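Long-range contacts in hypothetical protein TTHA0179 (Thermus thermophilus, PDB 2DPW), which is of unknown function but is probably a MobA-like nucleotidyltransferase: residues R30-V35 and L58-A63; E36-A41 and P95-E100. One frame throughout, in Å; residues are numbered along the deposited sequence.

Contact 1 of 2, residues R30-V35 and L58-A63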
ATOM      1  N   ARG A  30      -8.733 -16.060  -9.627  1.00 48.78           N
ATOM      2  CA  ARG A  30      -9.303 -16.046 -10.963  1.00 48.04           C
ATOM      3  C   ARG A  30      -8.403 -16.643 -12.039  1.00 44.96           C
ATOM      4  O   ARG A  30      -8.349 -16.156 -13.170  1.00 47.40           O
ATOM      5  CB  ARG A  30      -9.742 -14.633 -11.350  1.00 43.51           C
ATOM      6  CG  ARG A  30     -10.953 -14.142 -10.565  1.00 50.56           C
ATOM      7  CD  ARG A  30     -11.554 -12.907 -11.214  1.00 52.62           C
ATOM      8  NE  ARG A  30     -12.579 -12.281 -10.384  1.00 59.42           N
ATOM      9  CZ  ARG A  30     -13.277 -11.210 -10.749  1.00 49.19           C
ATOM     10  NH1 ARG A  30     -13.057 -10.657 -11.928  1.00 53.94           N
ATOM     11  NH2 ARG A  30     -14.185 -10.689  -9.936  1.00 59.13           N
ATOM     12  N   GLY A  31      -7.696 -17.704 -11.673  1.00 38.56           N
ATOM     13  CA  GLY A  31      -6.855 -18.392 -12.631  1.00 35.85           C
ATOM     14  C   GLY A  31      -5.359 -18.274 -12.512  1.00 44.40           C
ATOM     15  O   GLY A  31      -4.644 -19.150 -12.977  1.00 50.95           O
ATOM     16  N   ARG A  32      -4.879 -17.193 -11.914  1.00 49.15           N
ATOM     17  CA  ARG A  32      -3.444 -16.995 -11.761  1.00 46.99           C
ATOM     18  C   ARG A  32      -3.026 -16.640 -10.348  1.00 46.42           C
ATOM     19  O   ARG A  32      -3.835 -16.193  -9.520  1.00 42.46           O
ATOM     20  CB  ARG A  32      -2.950 -15.872 -12.668  1.00 47.74           C
ATOM     21  CG  ARG A  32      -3.507 -15.898 -14.068  1.00 55.47           C
ATOM     22  CD  ARG A  32      -3.309 -14.558 -14.755  1.00 44.31           C
ATOM     23  NE  ARG A  32      -1.904 -14.276 -15.030  1.00 42.24           N
ATOM     24  CZ  ARG A  32      -1.489 -13.194 -15.681  1.00 50.45           C
ATOM     25  NH1 ARG A  32      -0.197 -13.000 -15.890  1.00 48.57           N
ATOM     26  NH2 ARG A  32      -2.372 -12.308 -16.125  1.00 37.45           N
ATOM     27  N   PRO A  33      -1.730 -16.834 -10.057  1.00 51.00           N
ATOM     28  CA  PRO A  33      -1.254 -16.495  -8.720  1.00 47.97           C
ATOM     29  C   PRO A  33      -1.605 -15.022  -8.577  1.00 46.72           C
ATOM     30  O   PRO A  33      -1.116 -14.168  -9.320  1.00 38.31           O
ATOM     31  CB  PRO A  33       0.242 -16.723  -8.824  1.00 46.56           C
ATOM     32  CG  PRO A  33       0.327 -17.878  -9.781  1.00 39.82           C
ATOM     33  CD  PRO A  33      -0.680 -17.502 -10.847  1.00 44.89           C
HETATM   34  N   MSE A  34      -2.507 -14.762  -7.647  1.00 44.97           N
HETATM   35  CA  MSE A  34      -3.006 -13.437  -7.303  1.00 45.05           C
HETATM   36  C   MSE A  34      -2.174 -12.191  -7.665  1.00 45.74           C
HETATM   37  O   MSE A  34      -2.689 -11.237  -8.254  1.00 38.95           O
HETATM   38  CB  MSE A  34      -3.260 -13.444  -5.806  1.00 49.14           C
HETATM   39  CG  MSE A  34      -3.840 -12.187  -5.267  1.00 64.42           C
HETATM   40 SE   MSE A  34      -4.008 -12.410  -3.391  1.00 79.56          SE
HETATM   41  CE  MSE A  34      -5.623 -13.459  -3.364  1.00 68.85           C
ATOM     42  N   VAL A  35      -0.901 -12.195  -7.283  1.00 36.50           N
ATOM     43  CA  VAL A  35      -0.022 -11.062  -7.519  1.00 35.11           C
ATOM     44  C   VAL A  35       0.223 -10.693  -8.982  1.00 39.72           C
ATOM     45  O   VAL A  35       0.574  -9.545  -9.289  1.00 38.97           O
ATOM     46  CB  VAL A  35       1.335 -11.292  -6.832  1.00 31.34           C
ATOM     47  CG1 VAL A  35       2.060 -12.415  -7.528  1.00 23.57           C
ATOM     48  CG2 VAL A  35       2.168  -9.997  -6.827  1.00 30.06           C
ATOM     49  N   LEU A  58       6.502 -16.368 -11.854  1.00 45.42           N
ATOM     50  CA  LEU A  58       5.508 -15.328 -12.076  1.00 37.73           C
ATOM     51  C   LEU A  58       5.483 -14.774 -13.482  1.00 39.65           C
ATOM     52  O   LEU A  58       6.517 -14.566 -14.105  1.00 49.01           O
ATOM     53  CB  LEU A  58       5.742 -14.204 -11.092  1.00 32.47           C
ATOM     54  CG  LEU A  58       5.420 -14.677  -9.673  1.00 36.39           C
ATOM     55  CD1 LEU A  58       5.954 -13.686  -8.639  1.00 36.33           C
ATOM     56  CD2 LEU A  58       3.907 -14.890  -9.538  1.00 31.17           C
ATOM     57  N   VAL A  59       4.276 -14.552 -13.974  1.00 36.97           N
ATOM     58  CA  VAL A  59       4.037 -14.022 -15.304  1.00 30.36           C
ATOM     59  C   VAL A  59       3.028 -12.910 -15.106  1.00 37.56           C
ATOM     60  O   VAL A  59       1.966 -13.163 -14.570  1.00 46.84           O
ATOM     61  CB  VAL A  59       3.389 -15.082 -16.227  1.00 35.58           C
ATOM     62  CG1 VAL A  59       2.800 -14.400 -17.452  1.00 43.34           C
ATOM     63  CG2 VAL A  59       4.416 -16.154 -16.617  1.00 26.69           C
ATOM     64  N   PRO A  60       3.322 -11.680 -15.568  1.00 40.16           N
ATOM     65  CA  PRO A  60       4.551 -11.314 -16.275  1.00 41.00           C
ATOM     66  C   PRO A  60       5.760 -11.251 -15.369  1.00 41.66           C
ATOM     67  O   PRO A  60       5.692 -10.774 -14.235  1.00 41.55           O
ATOM     68  CB  PRO A  60       4.212  -9.961 -16.872  1.00 35.66           C
ATOM     69  CG  PRO A  60       3.333  -9.361 -15.799  1.00 37.45           C
ATOM     70  CD  PRO A  60       2.425 -10.515 -15.446  1.00 23.90           C
ATOM     71  N   ALA A  61       6.873 -11.752 -15.881  1.00 49.45           N
ATOM     72  CA  ALA A  61       8.115 -11.750 -15.132  1.00 44.24           C
ATOM     73  C   ALA A  61       8.424 -10.319 -14.675  1.00 36.86           C
ATOM     74  O   ALA A  61       8.371  -9.366 -15.459  1.00 30.83           O
ATOM     75  CB  ALA A  61       9.246 -12.298 -16.004  1.00 36.93           C
ATOM     76  N   PRO A  62       8.713 -10.152 -13.384  1.00 33.86           N
ATOM     77  CA  PRO A  62       9.025  -8.825 -12.856  1.00 42.61           C
ATOM     78  C   PRO A  62      10.421  -8.406 -13.281  1.00 39.14           C
ATOM     79  O   PRO A  62      11.244  -9.244 -13.635  1.00 41.45           O
ATOM     80  CB  PRO A  62       8.899  -9.015 -11.348  1.00 50.19           C
ATOM     81  CG  PRO A  62       9.288 -10.461 -11.157  1.00 46.66           C
ATOM     82  CD  PRO A  62       8.579 -11.141 -12.303  1.00 38.54           C
ATOM     83  N   ALA A  63      10.682  -7.106 -13.241  1.00 37.44           N
ATOM     84  CA  ALA A  63      11.979  -6.564 -13.635  1.00 29.71           C
ATOM     85  C   ALA A  63      13.110  -7.144 -12.815  1.00 36.43           C
ATOM     86  O   ALA A  63      14.187  -7.429 -13.333  1.00 47.79           O
ATOM     87  CB  ALA A  63      11.975  -5.080 -13.485  1.00 19.47           C
TER
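The flat guanidinium of Arg32 meets the carbonyl oxygen of Val59 at its edge, near its own plane, while the CD carbon of Pro60 approaches it obliquely, 3.6 Å from Arg32 NH1. Arg32 NH1 lies 2.5 Å from Val59 O, but the N-H points off line at 122°, so this hydrogen bond is weak, and the position of the oxygen is uncertain. That carbonyl belongs to the cis peptide leading into Pro60. The arginine chain bends at its third torsion (chi3 68°), turning the guanidinium toward Glu36 and Glu40 of helix 35-44. There its strongest partner is Glu40, salt-bridged to NH1; Glu36 pairs with NE, and the cation also makes a cation-pi contact with Trp37. Val59 CG1 also lies in van der Waals contact with Arg32 NH1, at 3.7 Å.

Beside this polar end lies an apolar patch. With CG anti to its carbonyl carbon (chi1 -68°), Leu58 brings CD2 to 3.7 Å from CG1 of Val35, the two side chains crossing at about a right angle. The same Leu58 CD2 is 4.2 Å from CB of Pro33, and Tyr51 of strand 48-52 touches both Leu58 and Val35. A methionine in place of Arg32 would probably leave the carboxylates of Glu36 and Glu40 close together without their shared cation. Since Glu36 also accepts a hydrogen bond from Val59 N, the loop is tied to the helix through Glu36 and packed through Leu58, and the weak arginine-carbonyl bond should carry little weight.

Contact 2 of 2, residues E36-A41 and P95-E100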
ATOM      1  N   GLU A  36       0.037 -11.645  -9.888  1.00 41.76           N
ATOM      2  CA  GLU A  36       0.265 -11.363 -11.307  1.00 43.48           C
ATOM      3  C   GLU A  36      -0.724 -10.343 -11.856  1.00 40.07           C
ATOM      4  O   GLU A  36      -0.438  -9.665 -12.852  1.00 31.51           O
ATOM      5  CB  GLU A  36       0.205 -12.643 -12.135  1.00 26.59           C
ATOM      6  CG  GLU A  36       1.282 -13.633 -11.743  1.00 34.27           C
ATOM      7  CD  GLU A  36       1.287 -14.879 -12.605  1.00 44.44           C
ATOM      8  OE1 GLU A  36       0.267 -15.131 -13.297  1.00 25.06           O
ATOM      9  OE2 GLU A  36       2.309 -15.607 -12.579  1.00 36.31           O
ATOM     10  N   TRP A  37      -1.886 -10.245 -11.208  1.00 34.41           N
ATOM     11  CA  TRP A  37      -2.903  -9.283 -11.614  1.00 36.91           C
ATOM     12  C   TRP A  37      -2.334  -7.914 -11.291  1.00 36.10           C
ATOM     13  O   TRP A  37      -2.533  -6.945 -12.022  1.00 38.10           O
ATOM     14  CB  TRP A  37      -4.207  -9.524 -10.846  1.00 43.17           C
ATOM     15  CG  TRP A  37      -4.809 -10.869 -11.139  1.00 49.03           C
ATOM     16  CD1 TRP A  37      -4.970 -11.909 -10.271  1.00 51.81           C
ATOM     17  CD2 TRP A  37      -5.287 -11.329 -12.406  1.00 57.77           C
ATOM     18  NE1 TRP A  37      -5.520 -12.990 -10.915  1.00 46.38           N
ATOM     19  CE2 TRP A  37      -5.729 -12.662 -12.228  1.00 60.60           C
ATOM     20  CE3 TRP A  37      -5.393 -10.745 -13.676  1.00 44.82           C
ATOM     21  CZ2 TRP A  37      -6.259 -13.423 -13.276  1.00 57.10           C
ATOM     22  CZ3 TRP A  37      -5.917 -11.498 -14.712  1.00 39.73           C
ATOM     23  CH2 TRP A  37      -6.348 -12.823 -14.505  1.00 57.53           C
ATOM     24  N   VAL A  38      -1.589  -7.853 -10.200  1.00 31.59           N
ATOM     25  CA  VAL A  38      -0.976  -6.607  -9.789  1.00 43.61           C
ATOM     26  C   VAL A  38       0.148  -6.252 -10.757  1.00 44.58           C
ATOM     27  O   VAL A  38       0.238  -5.112 -11.227  1.00 34.60           O
ATOM     28  CB  VAL A  38      -0.420  -6.720  -8.352  1.00 47.77           C
ATOM     29  CG1 VAL A  38       0.217  -5.404  -7.930  1.00 33.44           C
ATOM     30  CG2 VAL A  38      -1.544  -7.104  -7.393  1.00 34.71           C
ATOM     31  N   LEU A  39       1.005  -7.231 -11.046  1.00 42.44           N
ATOM     32  CA  LEU A  39       2.121  -7.027 -11.969  1.00 40.82           C
ATOM     33  C   LEU A  39       1.570  -6.590 -13.318  1.00 40.86           C
ATOM     34  O   LEU A  39       2.057  -5.630 -13.909  1.00 38.03           O
ATOM     35  CB  LEU A  39       2.920  -8.317 -12.145  1.00 30.06           C
ATOM     36  CG  LEU A  39       3.659  -8.853 -10.921  1.00 33.65           C
ATOM     37  CD1 LEU A  39       4.259 -10.209 -11.261  1.00 35.98           C
ATOM     38  CD2 LEU A  39       4.745  -7.872 -10.480  1.00 26.23           C
ATOM     39  N   GLU A  40       0.556  -7.300 -13.803  1.00 31.75           N
ATOM     40  CA  GLU A  40      -0.051  -6.943 -15.075  1.00 38.25           C
ATOM     41  C   GLU A  40      -0.464  -5.467 -15.049  1.00 42.60           C
ATOM     42  O   GLU A  40      -0.205  -4.712 -15.987  1.00 48.52           O
ATOM     43  CB  GLU A  40      -1.291  -7.808 -15.343  1.00 37.50           C
ATOM     44  CG  GLU A  40      -1.025  -9.284 -15.605  1.00 47.81           C
ATOM     45  CD  GLU A  40      -0.132  -9.550 -16.827  1.00 52.02           C
ATOM     46  OE1 GLU A  40       0.273  -8.597 -17.526  1.00 44.98           O
ATOM     47  OE2 GLU A  40       0.165 -10.732 -17.086  1.00 39.87           O
ATOM     48  N   ALA A  41      -1.109  -5.065 -13.961  1.00 42.08           N
ATOM     49  CA  ALA A  41      -1.581  -3.697 -13.805  1.00 43.12           C
ATOM     50  C   ALA A  41      -0.458  -2.662 -13.804  1.00 45.63           C
ATOM     51  O   ALA A  41      -0.594  -1.587 -14.384  1.00 47.21           O
ATOM     52  CB  ALA A  41      -2.394  -3.582 -12.522  1.00 32.43           C
ATOM     53  N   PRO A  95      -5.551  -8.061  -6.177  1.00 42.63           N
ATOM     54  CA  PRO A  95      -5.759  -8.597  -7.523  1.00 44.53           C
ATOM     55  C   PRO A  95      -6.729  -7.813  -8.411  1.00 46.02           C
ATOM     56  O   PRO A  95      -6.761  -8.024  -9.625  1.00 47.13           O
ATOM     57  CB  PRO A  95      -6.249 -10.013  -7.242  1.00 42.91           C
ATOM     58  CG  PRO A  95      -7.059  -9.823  -6.013  1.00 45.26           C
ATOM     59  CD  PRO A  95      -6.141  -8.968  -5.175  1.00 45.02           C
ATOM     60  N   HIS A  96      -7.516  -6.922  -7.814  1.00 37.09           N
ATOM     61  CA  HIS A  96      -8.461  -6.122  -8.579  1.00 41.93           C
ATOM     62  C   HIS A  96      -7.806  -4.860  -9.118  1.00 45.30           C
ATOM     63  O   HIS A  96      -8.436  -4.095  -9.850  1.00 43.31           O
ATOM     64  CB  HIS A  96      -9.659  -5.716  -7.717  1.00 51.20           C
ATOM     65  CG  HIS A  96     -10.453  -6.871  -7.203  1.00 55.41           C
ATOM     66  ND1 HIS A  96     -10.338  -7.340  -5.912  1.00 51.27           N
ATOM     67  CD2 HIS A  96     -11.366  -7.667  -7.810  1.00 52.76           C
ATOM     68  CE1 HIS A  96     -11.143  -8.371  -5.745  1.00 51.59           C
ATOM     69  NE2 HIS A  96     -11.779  -8.590  -6.884  1.00 63.26           N
ATOM     70  N   LEU A  97      -6.547  -4.640  -8.748  1.00 44.28           N
ATOM     71  CA  LEU A  97      -5.823  -3.459  -9.192  1.00 44.52           C
ATOM     72  C   LEU A  97      -5.840  -3.324 -10.717  1.00 50.56           C
ATOM     73  O   LEU A  97      -5.553  -4.278 -11.440  1.00 49.27           O
ATOM     74  CB  LEU A  97      -4.374  -3.490  -8.692  1.00 41.91           C
ATOM     75  CG  LEU A  97      -3.553  -2.216  -8.977  1.00 41.85           C
ATOM     76  CD1 LEU A  97      -4.000  -1.087  -8.063  1.00 30.77           C
ATOM     77  CD2 LEU A  97      -2.074  -2.500  -8.774  1.00 43.02           C
ATOM     78  N   THR A  98      -6.171  -2.123 -11.189  1.00 55.34           N
ATOM     79  CA  THR A  98      -6.247  -1.822 -12.615  1.00 43.23           C
ATOM     80  C   THR A  98      -5.278  -0.722 -13.022  1.00 44.91           C
ATOM     81  O   THR A  98      -4.851   0.079 -12.195  1.00 51.67           O
ATOM     82  CB  THR A  98      -7.648  -1.345 -13.005  1.00 33.14           C
ATOM     83  OG1 THR A  98      -7.922  -0.103 -12.355  1.00 33.26           O
ATOM     84  CG2 THR A  98      -8.672  -2.334 -12.582  1.00 23.20           C
ATOM     85  N   GLU A  99      -4.958  -0.690 -14.311  1.00 38.75           N
ATOM     86  CA  GLU A  99      -4.065   0.302 -14.880  1.00 39.38           C
ATOM     87  C   GLU A  99      -4.647   1.695 -14.671  1.00 43.38           C
ATOM     88  O   GLU A  99      -3.924   2.646 -14.358  1.00 32.13           O
ATOM     89  CB  GLU A  99      -3.877   0.031 -16.378  1.00 41.83           C
ATOM     90  CG  GLU A  99      -3.349   1.215 -17.194  1.00 57.84           C
ATOM     91  CD  GLU A  99      -3.246   0.902 -18.678  1.00 65.16           C
ATOM     92  OE1 GLU A  99      -3.712  -0.179 -19.090  1.00 66.50           O
ATOM     93  OE2 GLU A  99      -2.704   1.734 -19.439  1.00 70.38           O
ATOM     94  N   GLU A 100      -5.959   1.814 -14.839  1.00 40.07           N
ATOM     95  CA  GLU A 100      -6.613   3.103 -14.671  1.00 42.88           C
ATOM     96  C   GLU A 100      -6.370   3.624 -13.262  1.00 41.83           C
ATOM     97  O   GLU A 100      -6.027   4.795 -13.065  1.00 41.80           O
ATOM     98  CB  GLU A 100      -8.109   2.969 -14.933  1.00 43.17           C
ATOM     99  CG  GLU A 100      -8.791   4.285 -15.233  1.00 53.50           C
ATOM    100  CD  GLU A 100     -10.228   4.098 -15.674  1.00 64.59           C
ATOM    101  OE1 GLU A 100     -10.515   3.042 -16.277  1.00 80.64           O
ATOM    102  OE2 GLU A 100     -11.063   5.001 -15.436  1.00 47.63           O
TER
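Trp37 and Pro95 cross at about a right angle, the indole's CD1 resting 3.8 Å from CB of the proline. Trp37 CG stands anti to the carbonyl carbon (chi1 -63°), which helps set CD1 of the ring at Pro95 while the benzo part leads away from it; the indole NE1 goes on to hydrogen-bond the carbonyl of Tyr29. At the root of the side chain, Trp37 CB sits 3.2 Å from Pro95 O, an oxygen lying obliquely to the ring.

One turn along the helix, Ala41 has nothing beyond its methyl, and the chain of 95-100 comes close: Ala41 CB is 3.4 Å from Leu97 O. Leu97 swings its CG anti to the backbone N (chi1 -174°), which helps bring CD2 against two residues of the helix, 3.8 Å from CG1 of Val38 and 3.9 Å from CB of Ala41. Val38 and Leu97 run obliquely to one another. Farther on, the backbone of Glu99 passes beside the Ala41 carbonyl, while its carboxylate pairs with Arg103. Thr98 stands at the N-cap of helix 99-108, its OG1 bonded to Ala101 N and also to Glu219.

Trp37, Val38 and Ala41 thus form one side of helix 35-44, packed on the connection from strand 86-91 to the next helix. Such helix-on-loop packing beside a sheet with parallel strands fits the alpha/beta, GT-A-type nucleotidyltransferase fold.

From the N terminus, strand 4-8 leads to the hairpin of strands 28-29 and 32-33, then to helix 35-44, which follows at once. The segments run 30-35, 36-41, 58-63, 95-100, so the two contacts cross rather than nest. Contact 1 closes the shorter loop, spanning the helix and strand 48-52, and brings the stretch before strand 64-66 back to the hairpin. Contact 2 closes a longer one, returning the chain after strand 86-91 to the same helix. With centres about 10 Å apart, they adjoin through Glu36 and Glu40, tying hairpin, helix and two loops together on one side of the chain's centre.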